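Local coordinates for beta-ketoacyl-[acyl-carrier-protein] synthase FabY (Pseudomonas aeruginosa, PDB 4CW4) that condenses acetyl-CoA with malonyl-ACP to give beta-acetoacetyl-ACP, the primer from which fatty acid synthesis starts, at residues A[31-36]-A[469-474]; A[383-388]-A[553-558]; A[488-493]-A[531-536]. One frame throughout, in Å; residues are numbered along the deposited sequence.

Contact 1 (A[31-36]-A[469-474]); sequences RRMVIE and TAVKAY
Val471 is the first residue of 469-474 to meet 31-36, and it does so through a single methyl: CG2 lies 3.8 Å from Met33 SD, with Met33 CE slightly farther off. Its CG2 stands anti to the backbone N, while CG1 sits between the N and the carbonyl carbon (chi1 76°). The next turn of chain brings Tyr474, whose N bonds to the O of Val471, and here most of the contact is made. Met33 lies over one face of the phenol ring. Its CB sits almost on the ring normal, 3.8 Å from the centroid of the Tyr474 ring, a CH-pi contact; Met33 CG follows over the same face, nearest Tyr474 CG. Met33 SD is 4.3 Å from the centroid of the Tyr474 ring, 41° off its normal, an oblique Met-aromatic contact, and also touches Tyr474 CB. A bend at chi3 (-90°) sets Met33 CE beside Val471 CG2, where it also packs on Ser489. The backbone O of Met33 comes to the same side of the ring, 3.1 Å from Tyr474 CE1, and the hydroxyl hydrogen-bonds with Lys503. All three touching residues are buried. Thus the C-terminal end of helix 28-33 packs on the short helix 472-475 of the ketosynthase fold, with the Val471 side chain about 8 Å from those of the predicted active-site residues His439 and His477.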
# COMPACT_ATOMS: atom_id res chain seq x y z
N ARG A 31 26.45 -2.36 15.46
CA ARG A 31 27.71 -2.03 16.10
C ARG A 31 27.90 -0.52 16.21
O ARG A 31 28.42 -0.04 17.21
CB ARG A 31 28.89 -2.66 15.38
CG ARG A 31 29.07 -4.13 15.67
CD ARG A 31 30.33 -4.61 14.97
NE ARG A 31 30.01 -5.30 13.76
CZ ARG A 31 30.92 -5.79 12.92
NH1 ARG A 31 32.21 -5.51 13.06
NH2 ARG A 31 30.53 -6.51 11.89
N ARG A 32 27.51 0.24 15.19
CA ARG A 32 27.58 1.70 15.30
C ARG A 32 26.73 2.18 16.48
O ARG A 32 27.13 3.09 17.22
CB ARG A 32 27.12 2.38 14.01
CG ARG A 32 26.82 3.89 14.16
CD ARG A 32 28.06 4.68 14.47
NE ARG A 32 27.78 6.09 14.71
CZ ARG A 32 27.61 6.66 15.90
NH1 ARG A 32 27.63 5.92 17.00
NH2 ARG A 32 27.38 7.97 15.99
N MET A 33 25.55 1.59 16.65
CA MET A 33 24.68 2.03 17.73
C MET A 33 25.29 1.73 19.11
O MET A 33 25.12 2.53 20.02
CB MET A 33 23.28 1.44 17.57
CG MET A 33 22.61 1.96 16.32
SD MET A 33 20.88 1.50 16.11
CE MET A 33 21.03 -0.03 15.20
N VAL A 34 26.00 0.62 19.25
CA VAL A 34 26.64 0.29 20.54
C VAL A 34 28.16 0.35 20.44
O VAL A 34 28.87 -0.41 21.09
CB VAL A 34 26.18 -1.09 21.06
CG1 VAL A 34 24.67 -1.07 21.31
CG2 VAL A 34 26.57 -2.21 20.10
N ILE A 35 28.66 1.34 19.70
CA ILE A 35 30.04 1.31 19.25
C ILE A 35 31.03 1.33 20.41
O ILE A 35 32.05 0.62 20.39
CB ILE A 35 30.30 2.45 18.25
CG1 ILE A 35 31.61 2.23 17.49
CG2 ILE A 35 30.25 3.82 18.93
CD1 ILE A 35 31.54 1.20 16.40
N GLU A 36 30.70 2.06 21.45
CA GLU A 36 31.61 2.20 22.58
C GLU A 36 31.66 0.94 23.44
O GLU A 36 32.57 0.74 24.24
CB GLU A 36 31.21 3.41 23.42
CG GLU A 36 29.89 3.25 24.12
CD GLU A 36 28.68 3.82 23.35
OE1 GLU A 36 28.65 3.86 22.09
OE2 GLU A 36 27.74 4.23 24.06
N THR A 469 14.41 -1.64 24.88
CA THR A 469 15.32 -0.84 24.07
C THR A 469 14.49 -0.11 23.00
O THR A 469 13.36 -0.49 22.73
CB THR A 469 16.43 -1.73 23.47
OG1 THR A 469 17.42 -0.93 22.81
CG2 THR A 469 15.87 -2.77 22.50
N ALA A 470 15.06 0.96 22.43
CA ALA A 470 14.32 1.83 21.51
C ALA A 470 15.21 2.33 20.37
O ALA A 470 15.96 3.28 20.52
CB ALA A 470 13.71 3.00 22.28
N VAL A 471 15.14 1.64 19.24
CA VAL A 471 16.07 1.88 18.15
C VAL A 471 15.91 3.29 17.57
O VAL A 471 16.87 3.84 17.03
CB VAL A 471 15.91 0.82 17.04
CG1 VAL A 471 14.65 1.11 16.20
CG2 VAL A 471 17.16 0.74 16.17
N LYS A 472 14.73 3.89 17.71
CA LYS A 472 14.49 5.22 17.13
C LYS A 472 15.33 6.30 17.81
O LYS A 472 15.51 7.39 17.26
CB LYS A 472 13.01 5.60 17.17
CG LYS A 472 12.11 4.72 16.29
CD LYS A 472 10.64 5.08 16.42
CE LYS A 472 9.73 4.17 15.58
NZ LYS A 472 9.84 2.74 15.98
N ALA A 473 15.85 6.02 19.00
CA ALA A 473 16.77 6.96 19.63
C ALA A 473 18.00 7.20 18.74
O ALA A 473 18.56 8.31 18.70
CB ALA A 473 17.22 6.43 20.98
N TYR A 474 18.43 6.13 18.09
CA TYR A 474 19.60 6.16 17.21
C TYR A 474 19.31 6.61 15.79
O TYR A 474 20.06 7.41 15.23
CB TYR A 474 20.26 4.78 17.16
CG TYR A 474 20.78 4.28 18.48
CD1 TYR A 474 22.01 4.73 18.96
CD2 TYR A 474 20.06 3.38 19.26
CE1 TYR A 474 22.52 4.28 20.16
CE2 TYR A 474 20.57 2.94 20.48
CZ TYR A 474 21.80 3.39 20.92
OH TYR A 474 22.32 2.97 22.12

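Contact 2 (A[383-388]-A[553-558]); sequences ADIHGA and RIAEKM
Ile385 reaches Ala555 with its branch methyl because chi1 (-68°) sets CG2 anti to the backbone N and beside the carbonyl carbon, while CG1 lies beside the N. CG2 therefore meets the Ala555 methyl, with Ile385 CG2 3.8 Å from Ala555 CB. Ala388 needs no torsion to arrive: its methyl points at the helix, and its CB is 4.0 Å from Ala555 CB. The Ala555 methyl is thus touched by two residues, one in the loop before strand 387-394 and one in the strand, and the small side chains let the backbones approach until the CA atoms of Ala388 and Ala555 are 6.0 Å apart. Beside this apolar patch, Asp384 OD1 accepts the backbone N of Ile385 at 2.8 Å, a bent bond (138°) that reaches the carboxylate on its anti side and 30° out of its plane. The same oxygen forms a salt bridge with Arg579, while Glu556 OE2, 5.4 Å from Asp384 OD1, pairs with Arg575. Their positive charge probably eases the repulsion between the two carboxylates. Across 383-388 and 553-558 themselves no hydrogen bond forms, so the cohesion between these segments comes from buried methyl groups, while the carboxylates of Asp384 and Glu556 are each paired with an arginine of helix 565-590.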
# COMPACT_ATOMS: atom_id res chain seq x y z
N ALA A 383 22.03 -22.97 4.98
CA ALA A 383 21.80 -21.55 5.24
C ALA A 383 22.03 -21.25 6.71
O ALA A 383 21.66 -22.05 7.59
CB ALA A 383 20.38 -21.17 4.88
N ASP A 384 22.65 -20.12 6.99
CA ASP A 384 22.86 -19.71 8.35
C ASP A 384 21.52 -19.32 8.98
O ASP A 384 20.53 -19.07 8.28
CB ASP A 384 23.85 -18.52 8.42
CG ASP A 384 24.65 -18.47 9.71
OD1 ASP A 384 24.32 -19.16 10.69
OD2 ASP A 384 25.64 -17.71 9.74
N ILE A 385 21.50 -19.28 10.30
CA ILE A 385 20.31 -18.90 11.04
C ILE A 385 20.64 -17.75 11.97
O ILE A 385 21.44 -17.89 12.89
CB ILE A 385 19.73 -20.10 11.81
CG1 ILE A 385 19.18 -21.13 10.80
CG2 ILE A 385 18.61 -19.65 12.75
CD1 ILE A 385 18.83 -22.48 11.41
N HIS A 386 20.02 -16.60 11.70
CA HIS A 386 20.22 -15.39 12.48
C HIS A 386 19.11 -15.19 13.50
O HIS A 386 19.17 -14.29 14.33
CB HIS A 386 20.38 -14.19 11.55
CG HIS A 386 21.49 -14.36 10.57
ND1 HIS A 386 22.81 -14.24 10.93
CD2 HIS A 386 21.49 -14.67 9.25
CE1 HIS A 386 23.58 -14.47 9.88
NE2 HIS A 386 22.80 -14.73 8.84
N GLY A 387 18.08 -16.04 13.40
CA GLY A 387 16.92 -15.99 14.25
C GLY A 387 15.78 -16.73 13.57
O GLY A 387 15.93 -17.22 12.46
N ALA A 388 14.63 -16.78 14.23
CA ALA A 388 13.41 -17.33 13.62
C ALA A 388 12.24 -16.42 13.98
O ALA A 388 12.26 -15.76 15.01
CB ALA A 388 13.14 -18.74 14.12
N ARG A 553 20.07 -19.68 18.96
CA ARG A 553 20.17 -20.84 19.83
C ARG A 553 18.85 -21.59 19.91
O ARG A 553 18.83 -22.82 19.83
CB ARG A 553 20.60 -20.46 21.25
CG ARG A 553 20.86 -21.68 22.13
CD ARG A 553 21.32 -21.31 23.53
NE ARG A 553 20.18 -20.99 24.38
CZ ARG A 553 19.35 -21.90 24.89
NH1 ARG A 553 19.52 -23.19 24.63
NH2 ARG A 553 18.34 -21.51 25.65
N ILE A 554 17.76 -20.86 20.10
CA ILE A 554 16.45 -21.48 20.20
C ILE A 554 16.09 -22.15 18.88
O ILE A 554 15.63 -23.28 18.85
CB ILE A 554 15.38 -20.45 20.62
CG1 ILE A 554 15.70 -19.90 22.02
CG2 ILE A 554 13.96 -21.05 20.53
CD1 ILE A 554 15.59 -20.89 23.15
N ALA A 555 16.30 -21.44 17.78
CA ALA A 555 15.97 -21.97 16.47
C ALA A 555 16.77 -23.24 16.17
O ALA A 555 16.23 -24.21 15.65
CB ALA A 555 16.24 -20.90 15.41
N GLU A 556 18.06 -23.25 16.52
CA GLU A 556 18.87 -24.44 16.31
C GLU A 556 18.40 -25.62 17.15
O GLU A 556 18.37 -26.74 16.65
CB GLU A 556 20.34 -24.13 16.60
CG GLU A 556 20.97 -23.32 15.47
CD GLU A 556 22.45 -23.13 15.63
OE1 GLU A 556 23.06 -23.67 16.59
OE2 GLU A 556 23.02 -22.41 14.78
N LYS A 557 18.03 -25.38 18.40
CA LYS A 557 17.47 -26.46 19.22
C LYS A 557 16.23 -27.05 18.52
O LYS A 557 16.05 -28.25 18.45
CB LYS A 557 17.03 -25.94 20.58
CG LYS A 557 18.13 -25.77 21.60
CD LYS A 557 17.57 -25.30 22.96
CE LYS A 557 16.48 -26.24 23.48
NZ LYS A 557 16.06 -25.92 24.88
N MET A 558 15.38 -26.18 17.99
CA MET A 558 14.18 -26.62 17.31
C MET A 558 14.48 -27.43 16.06
O MET A 558 13.87 -28.48 15.85
CB MET A 558 13.29 -25.40 17.00
CG MET A 558 12.72 -24.77 18.27
SD MET A 558 11.88 -23.18 18.03
CE MET A 558 10.31 -23.73 17.32

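Contact 3 (A[488-493]-A[531-536]); sequences ISALGT and EVCFIN
Helix 482-496 lies over strand 532-539, and the two come nearest where the CA atoms of Ala490 and Cys533 are 6.8 Å apart. Residues 488-493 are helical throughout; the strand begins at Val532 and stays extended through Asn536. No hydrogen bond crosses between them, as expected where a helix packs on a sheet face. The contact gathers around the Ala490 methyl, which points at the strand. Cys533 directs its CB toward the helix as well, and with SG anti to the backbone N (chi1 -175°) the sulfur comes alongside the methyl: Cys533 SG lies 3.8 Å from Ala490 CB, and Cys533 CB is 4.1 Å from the same Ala490 CB. Two residues farther on, Ile535 gives only the tip of its chain. The side chain does not set out toward the helix, yet chi1 (-52°) and chi2 (-60°) bend it so that Ile535 CD1 ends 4.1 Å from Ala490 CB. The Ala490 methyl thus rests on both the sulfur and the Ile535 methyl, which lie side by side beneath it. The intervening Phe534 faces the other way and packs on Val418 and Ala421 of helix 409-425. The Ile535 side chain is about 8 Å from that of His439, a predicted active-site residue. Helix 482-496 also packs through Leu491 on Ile12 and Phe15 of strand 10-19, consistent with the central helical layer of the five-layered alpha-beta-alpha-beta-alpha thiolase fold, with helix 409-425 in an outer layer.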
# COMPACT_ATOMS: atom_id res chain seq x y z
N ILE A 488 16.17 -5.81 12.90
CA ILE A 488 17.56 -6.03 12.58
C ILE A 488 18.45 -5.71 13.77
O ILE A 488 19.41 -6.44 14.04
CB ILE A 488 17.94 -5.29 11.29
CG1 ILE A 488 17.39 -6.09 10.10
CG2 ILE A 488 19.44 -5.12 11.18
CD1 ILE A 488 17.56 -5.42 8.80
N SER A 489 18.12 -4.66 14.51
CA SER A 489 18.85 -4.39 15.74
C SER A 489 18.74 -5.56 16.72
O SER A 489 19.73 -5.95 17.35
CB SER A 489 18.36 -3.11 16.41
OG SER A 489 19.04 -2.95 17.63
N ALA A 490 17.54 -6.14 16.82
CA ALA A 490 17.34 -7.28 17.71
C ALA A 490 18.31 -8.40 17.40
O ALA A 490 18.82 -9.08 18.30
CB ALA A 490 15.91 -7.79 17.62
N LEU A 491 18.59 -8.61 16.12
CA LEU A 491 19.46 -9.70 15.72
C LEU A 491 20.87 -9.47 16.23
O LEU A 491 21.60 -10.41 16.51
CB LEU A 491 19.47 -9.84 14.20
CG LEU A 491 18.10 -10.08 13.54
CD1 LEU A 491 18.28 -10.36 12.06
CD2 LEU A 491 17.34 -11.23 14.24
N GLY A 492 21.24 -8.20 16.31
CA GLY A 492 22.52 -7.82 16.85
C GLY A 492 22.64 -8.12 18.33
O GLY A 492 23.69 -8.55 18.81
N THR A 493 21.56 -7.88 19.08
CA THR A 493 21.55 -8.28 20.50
C THR A 493 21.78 -9.79 20.65
O THR A 493 22.53 -10.22 21.52
CB THR A 493 20.27 -7.82 21.20
OG1 THR A 493 20.28 -6.39 21.26
CG2 THR A 493 20.12 -8.41 22.62
N GLU A 531 16.90 -14.60 24.57
CA GLU A 531 16.52 -15.64 23.62
C GLU A 531 15.32 -15.27 22.78
O GLU A 531 15.10 -15.88 21.75
CB GLU A 531 16.21 -16.96 24.34
CG GLU A 531 17.30 -17.47 25.28
CD GLU A 531 18.54 -18.00 24.58
OE1 GLU A 531 18.70 -17.81 23.36
OE2 GLU A 531 19.38 -18.60 25.28
N VAL A 532 14.55 -14.28 23.23
CA VAL A 532 13.32 -13.90 22.56
C VAL A 532 13.20 -12.39 22.55
O VAL A 532 13.42 -11.75 23.57
CB VAL A 532 12.10 -14.46 23.29
CG1 VAL A 532 10.78 -13.97 22.65
CG2 VAL A 532 12.17 -15.97 23.31
N CYS A 533 12.84 -11.82 21.39
CA CYS A 533 12.53 -10.40 21.30
C CYS A 533 11.11 -10.19 20.81
O CYS A 533 10.66 -10.82 19.84
CB CYS A 533 13.48 -9.69 20.34
SG CYS A 533 13.22 -7.89 20.30
N PHE A 534 10.41 -9.28 21.49
CA PHE A 534 9.12 -8.79 21.05
C PHE A 534 9.31 -7.44 20.37
O PHE A 534 9.74 -6.47 21.01
CB PHE A 534 8.20 -8.67 22.25
CG PHE A 534 8.00 -9.97 22.97
CD1 PHE A 534 7.19 -10.94 22.44
CD2 PHE A 534 8.65 -10.22 24.16
CE1 PHE A 534 7.01 -12.14 23.08
CE2 PHE A 534 8.48 -11.42 24.80
CZ PHE A 534 7.66 -12.38 24.26
N ILE A 535 9.02 -7.40 19.07
CA ILE A 535 9.09 -6.17 18.29
C ILE A 535 7.72 -5.49 18.35
O ILE A 535 6.72 -6.11 17.95
CB ILE A 535 9.42 -6.47 16.81
CG1 ILE A 535 10.65 -7.37 16.65
CG2 ILE A 535 9.59 -5.17 16.04
CD1 ILE A 535 11.92 -6.84 17.19
N ASN A 536 7.67 -4.26 18.85
CA ASN A 536 6.41 -3.57 19.00
C ASN A 536 6.30 -2.34 18.10
O ASN A 536 7.25 -1.55 17.99
CB ASN A 536 6.17 -3.16 20.45
CG ASN A 536 4.71 -2.88 20.72
OD1 ASN A 536 3.82 -3.59 20.23
ND2 ASN A 536 4.43 -1.80 21.44

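Contacts 1 and 3 lie with centres 13 Å apart, as do contacts 2 and 3, whereas contacts 1 and 2 are 24 Å apart and do not touch. Contact 3 meets contact 1 where Val471 and Met33 pack on Ser489, and contact 2 through the Arg553-Glu531 salt bridge and packing of Leu491 on the backbone O of His386. Helix 472-475 is followed in the chain by helix 482-496, and strands 387-394 and 532-539 both pair with strand 543-550. Both segments of contact 1 precede those of contact 3, the segments of contacts 1 and 2 alternate, and those of contact 2 flank contact 3. Residues far apart in sequence are thereby brought together in the ketosynthase body.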